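Xylulokinase (Brucella ovis, PDB 5VM1) probably catalyses the ATP-dependent phosphorylation of D-xylulose to D-xylulose 5-phosphate, as a sugar kinase of the FGGY family. Local coordinates at residues Gln51-Trp56 / Asp97-Pro102; Gln55-Cys60 / Arg166-Gly171; Ala115-Ala120 / Val144-Ala149; His258-Val261 / Gly267-Phe270; Trp295-Val300 / Gln390-Glu395. All blocks are in the same frame, centred on the assembly; numbering follows the deposited sequence.

Contact 1: Gln51-Trp56 / Asp97-Pro102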
# COMPACT_ATOMS: atom_id res chain seq x y z
N GLN A 51 1.44 -4.97 17.38
CA GLN A 51 0.33 -4.14 17.84
C GLN A 51 -0.66 -5.04 18.56
O GLN A 51 -0.83 -6.20 18.17
CB GLN A 51 -0.35 -3.41 16.68
CG GLN A 51 0.19 -2.05 16.47
CD GLN A 51 -0.43 -1.35 15.30
OE1 GLN A 51 -1.29 -1.89 14.63
NE2 GLN A 51 -0.01 -0.11 15.06
N ASP A 52 -1.23 -4.54 19.65
CA ASP A 52 -2.31 -5.24 20.33
C ASP A 52 -3.60 -5.03 19.54
O ASP A 52 -4.00 -3.88 19.33
CB ASP A 52 -2.49 -4.73 21.76
N PRO A 53 -4.26 -6.08 19.04
CA PRO A 53 -5.52 -5.84 18.32
C PRO A 53 -6.56 -5.12 19.17
O PRO A 53 -7.44 -4.45 18.61
CB PRO A 53 -5.97 -7.25 17.91
CG PRO A 53 -4.71 -8.01 17.83
CD PRO A 53 -3.84 -7.49 18.94
N ALA A 54 -6.46 -5.17 20.51
CA ALA A 54 -7.37 -4.37 21.31
C ALA A 54 -7.16 -2.89 21.07
O ALA A 54 -8.12 -2.12 21.08
CB ALA A 54 -7.21 -4.67 22.80
N GLN A 55 -5.92 -2.47 20.82
CA GLN A 55 -5.66 -1.06 20.59
C GLN A 55 -6.37 -0.57 19.34
O GLN A 55 -6.91 0.54 19.33
CB GLN A 55 -4.16 -0.79 20.50
CG GLN A 55 -3.64 0.15 21.56
CD GLN A 55 -3.78 -0.41 22.97
OE1 GLN A 55 -3.48 -1.58 23.22
NE2 GLN A 55 -4.23 0.43 23.90
N TRP A 56 -6.42 -1.42 18.31
CA TRP A 56 -7.19 -1.10 17.10
C TRP A 56 -8.64 -0.76 17.44
O TRP A 56 -9.17 0.26 16.98
CB TRP A 56 -7.19 -2.29 16.13
CG TRP A 56 -5.86 -2.70 15.64
CD1 TRP A 56 -4.71 -1.96 15.64
CD2 TRP A 56 -5.52 -3.98 15.07
NE1 TRP A 56 -3.67 -2.71 15.11
CE2 TRP A 56 -4.14 -3.95 14.75
CE3 TRP A 56 -6.24 -5.16 14.81
CZ2 TRP A 56 -3.48 -5.04 14.18
CZ3 TRP A 56 -5.58 -6.24 14.25
CH2 TRP A 56 -4.22 -6.17 13.94
N ASP A 97 -11.87 -16.99 19.68
CA ASP A 97 -11.56 -15.70 19.09
C ASP A 97 -10.67 -14.82 19.97
O ASP A 97 -10.57 -13.61 19.71
CB ASP A 97 -12.82 -14.91 18.76
CG ASP A 97 -13.62 -15.56 17.69
OD1 ASP A 97 -13.06 -16.41 16.97
OD2 ASP A 97 -14.78 -15.17 17.52
N ARG A 98 -10.04 -15.38 21.01
CA ARG A 98 -9.08 -14.61 21.80
C ARG A 98 -7.76 -14.43 21.04
O ARG A 98 -7.30 -15.34 20.34
CB ARG A 98 -8.82 -15.28 23.14
CG ARG A 98 -9.94 -15.13 24.14
CD ARG A 98 -9.53 -15.64 25.51
NE ARG A 98 -10.13 -16.94 25.83
CZ ARG A 98 -9.44 -18.08 25.93
NH1 ARG A 98 -8.13 -18.09 25.74
NH2 ARG A 98 -10.07 -19.21 26.23
N VAL A 99 -7.13 -13.27 21.23
CA VAL A 99 -5.90 -12.95 20.53
C VAL A 99 -4.78 -13.70 21.22
O VAL A 99 -4.54 -13.50 22.41
CB VAL A 99 -5.62 -11.45 20.52
CG1 VAL A 99 -4.25 -11.18 19.94
CG2 VAL A 99 -6.68 -10.73 19.69
N LEU A 100 -4.10 -14.57 20.47
CA LEU A 100 -3.09 -15.42 21.07
C LEU A 100 -1.79 -14.66 21.29
O LEU A 100 -1.05 -14.93 22.25
CB LEU A 100 -2.85 -16.63 20.18
CG LEU A 100 -3.93 -17.70 20.20
CD1 LEU A 100 -3.88 -18.49 18.91
CD2 LEU A 100 -3.74 -18.59 21.38
N ARG A 101 -1.48 -13.72 20.41
CA ARG A 101 -0.26 -12.95 20.52
C ARG A 101 -0.47 -11.66 19.75
O ARG A 101 -1.37 -11.60 18.89
CB ARG A 101 0.94 -13.73 19.95
CG ARG A 101 0.89 -13.79 18.45
CD ARG A 101 2.13 -14.33 17.88
NE ARG A 101 3.35 -14.00 18.61
CZ ARG A 101 3.91 -12.79 18.75
NH1 ARG A 101 3.36 -11.70 18.24
NH2 ARG A 101 5.05 -12.70 19.40
N PRO A 102 0.29 -10.61 20.04
CA PRO A 102 0.13 -9.38 19.27
C PRO A 102 0.29 -9.62 17.78
O PRO A 102 1.01 -10.53 17.34
CB PRO A 102 1.21 -8.45 19.84
CG PRO A 102 1.97 -9.25 20.81
CD PRO A 102 1.15 -10.41 21.21
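Pro53 and Val99 point toward each other, the CG corner of the proline ring meeting both methyls of the valine. Pro53 CG lies 3.8 Å from Val99 CG1 and as near to CG2, while CD leans on CG1 and CB on CG2, so the fork of the valine straddles the ring corner. The valine torsion sets this up: CG1 is anti to the backbone N (chi1 173°) and CG2 is beside it, which turns both methyls to the proline ring. Further along the loop, Pro102 takes a different approach, resting its CB 3.5 Å from the carbonyl O of Gln51. Gln51 points its CB away from the loop. Its OE1 accepts from Trp56 NE1 at 2.6 Å, a nearly straight bond (173°) that runs in the indole plane but comes from above the amide plane of the glutamine. Gln86 also donates to Gln51 OE1, and Gln51 NE2 binds the carbonyls of Thr17 and Asp40, so both ends of the amide are held. Pro53 CA covers the rim of one indole face. On the loop side, Arg101 NH1 turns back to Pro102 O (2.8 Å). The contact sets a loop of the N-terminal FGGY domain against the first turn of helix 53-70, and Tyr164 of helix 161-170 touches both Pro53 and Val99. The polar ends of Gln51 and Arg101 find partners elsewhere, so between the two segments the contact is apolar packing, with the Gln51-Cys103 backbone bond just beyond it.

Contact 2: Gln55-Cys60 / Arg166-Gly171; sequences QWIKAC and RLWLTG
Ile57 lies over one face of the Trp168 indole and Cys60 sits at its edge, which makes the tryptophan the shared surface of the contact. In the CH-pi part, Ile57 CG2 stands 3.9 Å from the centroid of the five-membered ring of Trp168, only 18° off the ring normal. The other branch of the isoleucine packs nearer the root of the ring, with CD1 3.6 Å from Trp168 CG. Trp168 CG is anti to the backbone N (chi1 168°), which extends the indole toward helix 53-70. This is helix-on-helix packing in the N-terminal domain of an actin-like ATPase fold: helices 53-70 and 161-170 pack against each other, and Cys60 and Leu169 both touch Leu13 of strand 9-15 in the sheet they cover. The sulfur-aromatic part is edge-on, Cys60 SG being 3.9 Å from Trp168 CZ3 and 75° from the normal of the six-membered ring. The two helix segments share no hydrogen bond; Trp168 O and the backbone of Leu169 instead bond Arg222. Near the end of helix 161-170, Arg166 O accepts from Thr170 N at 2.7 Å and from Thr170 OG1 at 2.8 Å, the two donors arriving from opposite faces of the carbonyl plane.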
# COMPACT_ATOMS: atom_id res chain seq x y z
N GLN A 55 -5.92 -2.47 20.82
CA GLN A 55 -5.66 -1.06 20.59
C GLN A 55 -6.37 -0.57 19.34
O GLN A 55 -6.91 0.54 19.33
CB GLN A 55 -4.16 -0.79 20.50
CG GLN A 55 -3.64 0.15 21.56
CD GLN A 55 -3.78 -0.41 22.97
OE1 GLN A 55 -3.48 -1.58 23.22
NE2 GLN A 55 -4.23 0.43 23.90
N TRP A 56 -6.42 -1.42 18.31
CA TRP A 56 -7.19 -1.10 17.10
C TRP A 56 -8.64 -0.76 17.44
O TRP A 56 -9.17 0.26 16.98
CB TRP A 56 -7.19 -2.29 16.13
CG TRP A 56 -5.86 -2.70 15.64
CD1 TRP A 56 -4.71 -1.96 15.64
CD2 TRP A 56 -5.52 -3.98 15.07
NE1 TRP A 56 -3.67 -2.71 15.11
CE2 TRP A 56 -4.14 -3.95 14.75
CE3 TRP A 56 -6.24 -5.16 14.81
CZ2 TRP A 56 -3.48 -5.04 14.18
CZ3 TRP A 56 -5.58 -6.24 14.25
CH2 TRP A 56 -4.22 -6.17 13.94
N ILE A 57 -9.27 -1.58 18.28
CA ILE A 57 -10.67 -1.35 18.62
C ILE A 57 -10.85 -0.07 19.46
O ILE A 57 -11.78 0.71 19.23
CB ILE A 57 -11.25 -2.61 19.29
CG1 ILE A 57 -11.17 -3.77 18.27
CG2 ILE A 57 -12.67 -2.37 19.76
CD1 ILE A 57 -11.85 -5.04 18.75
N LYS A 58 -9.98 0.16 20.44
CA LYS A 58 -10.09 1.40 21.21
C LYS A 58 -9.91 2.62 20.31
O LYS A 58 -10.60 3.63 20.46
CB LYS A 58 -9.09 1.42 22.38
N ALA A 59 -8.97 2.53 19.36
CA ALA A 59 -8.75 3.65 18.44
C ALA A 59 -9.94 3.84 17.51
O ALA A 59 -10.37 4.97 17.26
CB ALA A 59 -7.48 3.40 17.62
N CYS A 60 -10.50 2.74 17.02
CA CYS A 60 -11.67 2.81 16.16
C CYS A 60 -12.89 3.31 16.92
O CYS A 60 -13.68 4.11 16.39
CB CYS A 60 -11.89 1.43 15.54
SG CYS A 60 -13.06 1.41 14.20
N ARG A 166 -13.39 -6.28 11.28
CA ARG A 166 -14.67 -6.75 10.77
C ARG A 166 -15.27 -7.80 11.70
O ARG A 166 -16.50 -7.92 11.81
CB ARG A 166 -14.54 -7.31 9.35
CG ARG A 166 -15.87 -7.82 8.73
CD ARG A 166 -15.67 -9.04 7.83
NE ARG A 166 -14.60 -8.79 6.87
CZ ARG A 166 -14.68 -7.96 5.83
NH1 ARG A 166 -13.62 -7.81 5.03
NH2 ARG A 166 -15.79 -7.28 5.57
N LEU A 167 -14.42 -8.61 12.34
CA LEU A 167 -14.90 -9.61 13.29
C LEU A 167 -15.57 -8.93 14.47
O LEU A 167 -16.63 -9.37 14.93
CB LEU A 167 -13.75 -10.47 13.79
CG LEU A 167 -14.08 -11.53 14.84
CD1 LEU A 167 -15.04 -12.58 14.30
CD2 LEU A 167 -12.81 -12.16 15.36
N TRP A 168 -14.98 -7.84 14.95
CA TRP A 168 -15.60 -7.02 15.99
C TRP A 168 -16.89 -6.36 15.49
O TRP A 168 -17.87 -6.25 16.24
CB TRP A 168 -14.57 -6.00 16.49
CG TRP A 168 -15.16 -4.93 17.35
CD1 TRP A 168 -15.76 -5.08 18.54
CD2 TRP A 168 -15.24 -3.52 17.03
NE1 TRP A 168 -16.21 -3.86 19.01
CE2 TRP A 168 -15.90 -2.89 18.10
CE3 TRP A 168 -14.81 -2.74 15.95
CZ2 TRP A 168 -16.14 -1.51 18.13
CZ3 TRP A 168 -15.06 -1.36 15.98
CH2 TRP A 168 -15.71 -0.77 17.06
N LEU A 169 -16.91 -5.88 14.24
CA LEU A 169 -18.07 -5.16 13.70
C LEU A 169 -19.23 -6.10 13.36
O LEU A 169 -20.39 -5.79 13.66
CB LEU A 169 -17.63 -4.38 12.46
CG LEU A 169 -16.74 -3.15 12.67
CD1 LEU A 169 -16.27 -2.60 11.32
CD2 LEU A 169 -17.51 -2.09 13.43
N THR A 170 -18.94 -7.24 12.73
CA THR A 170 -19.98 -8.10 12.17
C THR A 170 -20.09 -9.46 12.84
O THR A 170 -21.13 -10.11 12.70
CB THR A 170 -19.74 -8.39 10.68
OG1 THR A 170 -18.60 -9.26 10.54
CG2 THR A 170 -19.53 -7.11 9.89
N GLY A 171 -19.05 -9.93 13.51
CA GLY A 171 -19.09 -11.27 14.06
C GLY A 171 -18.82 -12.38 13.08
O GLY A 171 -19.01 -13.55 13.44

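Contact 3: Ala115-Ala120 / Val144-Ala149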
# COMPACT_ATOMS: atom_id res chain seq x y z
N ALA A 115 10.88 -16.79 5.40
CA ALA A 115 10.52 -16.30 4.07
C ALA A 115 11.56 -16.70 3.03
O ALA A 115 11.21 -16.87 1.86
CB ALA A 115 10.35 -14.78 4.04
N ALA A 116 12.83 -16.79 3.41
CA ALA A 116 13.82 -17.26 2.45
C ALA A 116 13.52 -18.70 2.08
O ALA A 116 13.57 -19.06 0.89
CB ALA A 116 15.22 -17.11 3.01
N GLU A 117 13.14 -19.51 3.07
CA GLU A 117 12.81 -20.90 2.78
C GLU A 117 11.56 -20.99 1.89
O GLU A 117 11.55 -21.74 0.91
CB GLU A 117 12.62 -21.69 4.07
CG GLU A 117 13.90 -21.94 4.86
CD GLU A 117 13.61 -22.65 6.16
OE1 GLU A 117 12.43 -22.99 6.36
OE2 GLU A 117 14.53 -22.87 6.98
N LEU A 118 10.52 -20.20 2.20
CA LEU A 118 9.31 -20.28 1.38
C LEU A 118 9.54 -19.72 -0.02
O LEU A 118 9.08 -20.29 -1.01
CB LEU A 118 8.16 -19.57 2.09
CG LEU A 118 7.68 -20.17 3.41
CD1 LEU A 118 6.51 -19.35 3.97
CD2 LEU A 118 7.29 -21.64 3.25
N ASP A 119 10.29 -18.63 -0.14
CA ASP A 119 10.52 -18.05 -1.47
C ASP A 119 11.25 -19.02 -2.39
O ASP A 119 11.05 -18.97 -3.61
CB ASP A 119 11.29 -16.72 -1.36
CG ASP A 119 11.23 -15.91 -2.65
OD1 ASP A 119 10.14 -15.39 -2.98
OD2 ASP A 119 12.25 -15.81 -3.36
N ALA A 120 12.10 -19.89 -1.83
CA ALA A 120 12.88 -20.83 -2.63
C ALA A 120 12.06 -22.02 -3.10
O ALA A 120 12.50 -22.74 -4.00
CB ALA A 120 14.10 -21.29 -1.84
N VAL A 144 6.13 -18.60 13.98
CA VAL A 144 5.37 -18.90 15.19
C VAL A 144 5.41 -20.39 15.50
O VAL A 144 5.59 -20.79 16.66
CB VAL A 144 3.92 -18.38 15.05
CG1 VAL A 144 3.08 -18.71 16.28
CG2 VAL A 144 3.89 -16.89 14.79
N ALA A 145 5.29 -21.24 14.48
CA ALA A 145 5.34 -22.69 14.70
C ALA A 145 6.66 -23.14 15.31
O ALA A 145 6.70 -24.13 16.05
CB ALA A 145 5.04 -23.43 13.39
N ARG A 146 7.75 -22.42 15.03
CA ARG A 146 9.07 -22.83 15.47
C ARG A 146 9.52 -22.18 16.76
O ARG A 146 10.22 -22.83 17.56
CB ARG A 146 10.11 -22.48 14.41
CG ARG A 146 9.93 -23.17 13.09
CD ARG A 146 10.98 -22.75 12.11
NE ARG A 146 10.81 -23.49 10.87
CZ ARG A 146 11.48 -23.28 9.75
NH1 ARG A 146 12.40 -22.32 9.67
NH2 ARG A 146 11.22 -24.04 8.71
N ASN A 147 9.08 -20.96 17.03
CA ASN A 147 9.56 -20.22 18.19
C ASN A 147 8.49 -20.03 19.25
O ASN A 147 8.84 -19.85 20.42
CB ASN A 147 10.09 -18.85 17.76
CG ASN A 147 11.26 -18.96 16.81
OD1 ASN A 147 11.10 -18.78 15.59
ND2 ASN A 147 12.43 -19.30 17.34
N GLU A 148 7.22 -20.06 18.87
CA GLU A 148 6.11 -19.95 19.80
C GLU A 148 5.11 -21.08 19.56
O GLU A 148 3.95 -20.85 19.23
CB GLU A 148 5.42 -18.60 19.70
CG GLU A 148 6.32 -17.42 19.84
CD GLU A 148 5.53 -16.16 19.94
OE1 GLU A 148 6.02 -15.16 20.52
OE2 GLU A 148 4.37 -16.20 19.48
N ALA A 149 5.57 -22.32 19.76
CA ALA A 149 4.79 -23.49 19.38
C ALA A 149 3.51 -23.66 20.19
O ALA A 149 2.52 -24.20 19.67
CB ALA A 149 5.66 -24.74 19.48
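Glu117 and Arg146 both leave their helices with CG anti to the carbonyl carbon and beside the backbone N, chi1 being -63° for the arginine. From there each chain runs extended, so the two come from opposite directions and bring carboxylate and guanidinium together across the gap between helices 112-120 and 137-147. The main bond is Arg146 NH2 to Glu117 OE1 at 2.8 Å, with an N-H...O angle of 159°. It lies close to the guanidinium plane and uses the syn lone pair of OE1. Arg146 NH1 adds two weak bonds, 3.4 Å to Glu117 OE1 and 3.5 Å to Glu117 OE2. The carboxylate therefore meets the edge of the guanidinium, but with the two planes 56° apart it does not form a flat, paired bidentate bridge. A second acid, Glu114, offers NH1 a long, weak ion pair, which would add to the negative field around the arginine. Both side chains are exposed, so solvent probably screens the pair. On the buried side the same helices are joined by Leu118, which packs on Ala138 and Val142. Away from the annotated sites, this is an interhelical surface salt bridge beside a hydrophobic seam in the N-terminal domain.

Contact 4: His258-Val261 / Gly267-Phe270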
# COMPACT_ATOMS: atom_id res chain seq x y z
N HIS A 258 -4.36 2.44 -15.89
CA HIS A 258 -4.39 3.57 -14.98
C HIS A 258 -3.46 3.33 -13.81
O HIS A 258 -3.45 2.24 -13.23
CB HIS A 258 -5.81 3.83 -14.50
CG HIS A 258 -6.68 4.48 -15.53
ND1 HIS A 258 -7.27 5.71 -15.33
CD2 HIS A 258 -7.03 4.08 -16.77
CE1 HIS A 258 -7.96 6.04 -16.41
NE2 HIS A 258 -7.83 5.07 -17.30
N ALA A 259 -2.68 4.35 -13.46
CA ALA A 259 -1.64 4.18 -12.46
C ALA A 259 -1.50 5.41 -11.58
O ALA A 259 -1.78 6.54 -11.99
CB ALA A 259 -0.29 3.83 -13.12
N PHE A 260 -1.08 5.17 -10.34
CA PHE A 260 -0.65 6.25 -9.49
C PHE A 260 0.75 5.96 -8.96
O PHE A 260 1.12 4.81 -8.72
CB PHE A 260 -1.63 6.52 -8.33
CG PHE A 260 -1.59 5.50 -7.20
CD1 PHE A 260 -0.53 5.45 -6.31
CD2 PHE A 260 -2.68 4.67 -6.96
CE1 PHE A 260 -0.51 4.53 -5.26
CE2 PHE A 260 -2.68 3.76 -5.91
CZ PHE A 260 -1.60 3.69 -5.05
N VAL A 261 1.51 7.02 -8.74
CA VAL A 261 2.82 6.95 -8.11
C VAL A 261 2.74 7.70 -6.79
O VAL A 261 2.27 8.84 -6.74
CB VAL A 261 3.94 7.51 -9.00
CG1 VAL A 261 3.64 8.94 -9.45
CG2 VAL A 261 5.30 7.38 -8.30
N GLY A 267 8.59 4.66 -2.30
CA GLY A 267 7.85 4.93 -3.52
C GLY A 267 6.99 3.74 -3.88
O GLY A 267 7.40 2.59 -3.73
N VAL A 268 5.79 4.01 -4.36
CA VAL A 268 4.93 2.94 -4.87
C VAL A 268 4.38 3.36 -6.22
O VAL A 268 3.82 4.45 -6.36
CB VAL A 268 3.78 2.59 -3.90
CG1 VAL A 268 2.85 1.63 -4.56
CG2 VAL A 268 4.33 1.96 -2.65
N LEU A 269 4.51 2.47 -7.19
CA LEU A 269 3.91 2.63 -8.51
C LEU A 269 2.80 1.58 -8.58
O LEU A 269 3.08 0.38 -8.55
CB LEU A 269 4.95 2.42 -9.60
CG LEU A 269 4.56 2.63 -11.05
CD1 LEU A 269 4.23 4.11 -11.28
CD2 LEU A 269 5.67 2.18 -11.96
N PHE A 270 1.54 2.03 -8.61
CA PHE A 270 0.37 1.16 -8.56
C PHE A 270 -0.33 1.23 -9.89
O PHE A 270 -0.76 2.30 -10.32
CB PHE A 270 -0.61 1.58 -7.47
CG PHE A 270 -1.80 0.65 -7.29
CD1 PHE A 270 -2.82 0.58 -8.24
CD2 PHE A 270 -1.93 -0.14 -6.14
CE1 PHE A 270 -3.90 -0.26 -8.06
CE2 PHE A 270 -3.01 -0.99 -5.95
CZ PHE A 270 -4.00 -1.03 -6.91
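Phe270 N donates to Phe260 O at 2.8 Å in an almost straight bond (177°) that runs nearly along the C=O axis. The return bond, Phe260 N to Phe270 O, measures 2.9 Å and lies in the carbonyl plane; together they make this an antiparallel hydrogen-bonded pair. Val261 and Leu269 form the adjoining non-hydrogen-bonded pair, where Val261 CA gives a CA-H...O contact to Val268 O at 3.2 Å. The two phenylalanines share one face of the sheet. Phe260 CG is wedged between its backbone N and carbonyl carbon (chi1 75°), which swings the ring over the neighbouring strand. There Phe270 CB lies over the ring face, 3.5 Å from the Phe260 centroid. The rings are nearly parallel (8°) but slid so far apart, with centroids 5.1 Å distant, that they barely overlap. On the other face Val261 CB touches Leu269 CD1 at 4.1 Å. The hairpin lies within the C-terminal domain sheet, strand 399-402 running parallel beside 259-263 and strand 295-301 flanking 267-273. Ala248 of helix 243-251 packs on both phenylalanines, while helix 367-390 covers the Val261 and Leu269 face through Ile382 and Leu389.

Contact 5: Trp295-Val300 / Gln390-Glu395; sequences WHQMGV and QSAGTE
Gln297 reaches out of strand 295-301 to Ala392 and Thr394, and its amide carries the whole contact. Its CB already points toward the loop; CG stands anti to the carbonyl carbon (chi1 -82°), and the extended turn at chi2 (152°) carries the amide across to the loop. CD comes to 3.6 Å from Thr394 OG1. At the tip the two amide atoms part company. OE1 accepts from Thr394 OG1 at 2.7 Å, the donor tilted 24° from the carbonyl plane, and has Thr394 CB 3.3 Å away as the threonine slides past in the opposite direction. NE2 donates to Ala392 O at 3.2 Å; the acceptor lies in the amide plane of the glutamine, although NE2 stands well above the carbonyl plane of Ala392. The loop follows helix 367-390 through a type I beta turn from Gln390 to Gly393, closed by Gly393 N to Gln390 O at 3.2 Å, and leads on to strand 399-402 of the same C-terminal domain sheet. The glutamine thus ties a strand to the helix-to-strand connection. Each amide atom has a second partner, Asn273 ND2 at OE1 and Gln277 O at NE2, which fixes the rotation of the buried group. Gln277 NE2 also donates to Ala392 O, and Ala392 CB lies 3.3 Å from Gln297 NE2. Thr394 additionally touches Ala271 of strand 267-273.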
# COMPACT_ATOMS: atom_id res chain seq x y z
N TRP A 295 -7.30 -7.02 -11.12
CA TRP A 295 -6.03 -7.23 -10.43
C TRP A 295 -5.26 -5.91 -10.39
O TRP A 295 -5.74 -4.87 -10.86
CB TRP A 295 -5.18 -8.30 -11.13
CG TRP A 295 -5.59 -9.69 -10.81
CD1 TRP A 295 -5.00 -10.53 -9.90
CD2 TRP A 295 -6.70 -10.40 -11.36
NE1 TRP A 295 -5.67 -11.73 -9.86
CE2 TRP A 295 -6.71 -11.68 -10.76
CE3 TRP A 295 -7.68 -10.09 -12.32
CZ2 TRP A 295 -7.68 -12.63 -11.07
CZ3 TRP A 295 -8.63 -11.03 -12.62
CH2 TRP A 295 -8.62 -12.29 -12.01
N HIS A 296 -4.06 -5.96 -9.82
CA HIS A 296 -3.16 -4.81 -9.92
C HIS A 296 -1.71 -5.23 -9.72
O HIS A 296 -1.41 -6.24 -9.08
CB HIS A 296 -3.51 -3.70 -8.91
CG HIS A 296 -3.05 -3.97 -7.51
ND1 HIS A 296 -1.81 -3.60 -7.05
CD2 HIS A 296 -3.69 -4.55 -6.46
CE1 HIS A 296 -1.69 -3.95 -5.78
NE2 HIS A 296 -2.82 -4.52 -5.40
N GLN A 297 -0.83 -4.38 -10.22
CA GLN A 297 0.60 -4.50 -10.03
C GLN A 297 1.10 -3.42 -9.08
O GLN A 297 0.51 -2.34 -8.95
CB GLN A 297 1.33 -4.40 -11.37
CG GLN A 297 1.36 -5.70 -12.10
CD GLN A 297 1.44 -5.54 -13.59
OE1 GLN A 297 1.19 -4.46 -14.14
NE2 GLN A 297 1.82 -6.61 -14.27
N MET A 298 2.22 -3.70 -8.44
CA MET A 298 2.81 -2.77 -7.49
C MET A 298 4.31 -2.82 -7.65
O MET A 298 4.92 -3.88 -7.48
CB MET A 298 2.40 -3.10 -6.05
CG MET A 298 1.72 -1.98 -5.33
SD MET A 298 1.73 -2.22 -3.56
CE MET A 298 0.61 -3.57 -3.29
N GLY A 299 4.91 -1.71 -8.08
CA GLY A 299 6.35 -1.55 -8.04
C GLY A 299 6.71 -0.79 -6.78
O GLY A 299 6.09 0.22 -6.46
N VAL A 300 7.69 -1.31 -6.05
CA VAL A 300 8.09 -0.74 -4.76
C VAL A 300 9.51 -0.21 -4.85
O VAL A 300 10.44 -0.97 -5.13
CB VAL A 300 7.98 -1.75 -3.61
CG1 VAL A 300 8.36 -1.06 -2.32
CG2 VAL A 300 6.60 -2.28 -3.54
N GLN A 390 5.87 -2.69 -17.59
CA GLN A 390 5.68 -2.92 -19.02
C GLN A 390 6.13 -4.31 -19.43
O GLN A 390 5.49 -4.94 -20.28
CB GLN A 390 6.39 -1.83 -19.80
CG GLN A 390 5.63 -0.52 -19.72
CD GLN A 390 6.11 0.50 -20.73
OE1 GLN A 390 6.72 0.14 -21.74
NE2 GLN A 390 5.70 1.75 -20.55
N SER A 391 7.16 -4.86 -18.79
CA SER A 391 7.52 -6.22 -19.15
C SER A 391 6.51 -7.23 -18.63
O SER A 391 6.62 -8.41 -18.93
CB SER A 391 8.91 -6.58 -18.61
OG SER A 391 8.85 -6.78 -17.21
N ALA A 392 5.55 -6.79 -17.83
CA ALA A 392 4.54 -7.68 -17.30
C ALA A 392 3.16 -7.39 -17.89
O ALA A 392 2.14 -7.69 -17.25
CB ALA A 392 4.53 -7.63 -15.77
N GLY A 393 3.12 -6.80 -19.09
CA GLY A 393 1.92 -6.67 -19.90
C GLY A 393 1.10 -5.41 -19.71
O GLY A 393 -0.02 -5.33 -20.23
N THR A 394 1.66 -4.40 -19.04
CA THR A 394 0.96 -3.18 -18.66
C THR A 394 1.61 -2.03 -19.41
O THR A 394 2.84 -1.93 -19.44
CB THR A 394 1.03 -2.98 -17.12
OG1 THR A 394 0.07 -3.82 -16.47
CG2 THR A 394 0.82 -1.54 -16.70
N GLU A 395 0.81 -1.19 -20.05
CA GLU A 395 1.29 0.06 -20.62
C GLU A 395 0.66 1.20 -19.82
O GLU A 395 -0.56 1.27 -19.70
CB GLU A 395 0.97 0.13 -22.12
CG GLU A 395 1.24 1.45 -22.85
CD GLU A 395 0.51 1.47 -24.19
OE1 GLU A 395 0.92 0.71 -25.09
OE2 GLU A 395 -0.51 2.20 -24.34

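Overall arrangement
Contacts 1, 2 and 3 belong to the N-terminal FGGY domain, contacts 4 and 5 to the C-terminal one. Contacts 1 and 2 share Gln55 and Trp56 on helix 53-70, with centres 10 Å apart. Contact 1 is tied to contact 3 by a salt bridge, Arg101 NE to Glu148 OE2 at 2.6 Å. Contacts 4 and 5 sit on neighbouring strands: Gly299 N lies 2.8 Å from Leu269 O, a probable hydrogen bond, and the Phe270 and His296 rings stack. The side chain of the predicted proton acceptor Asp243 is about 11 Å from that of Gln51 and about 8 Å from that of Phe270, so contacts 1 and 4 approach it from different domains.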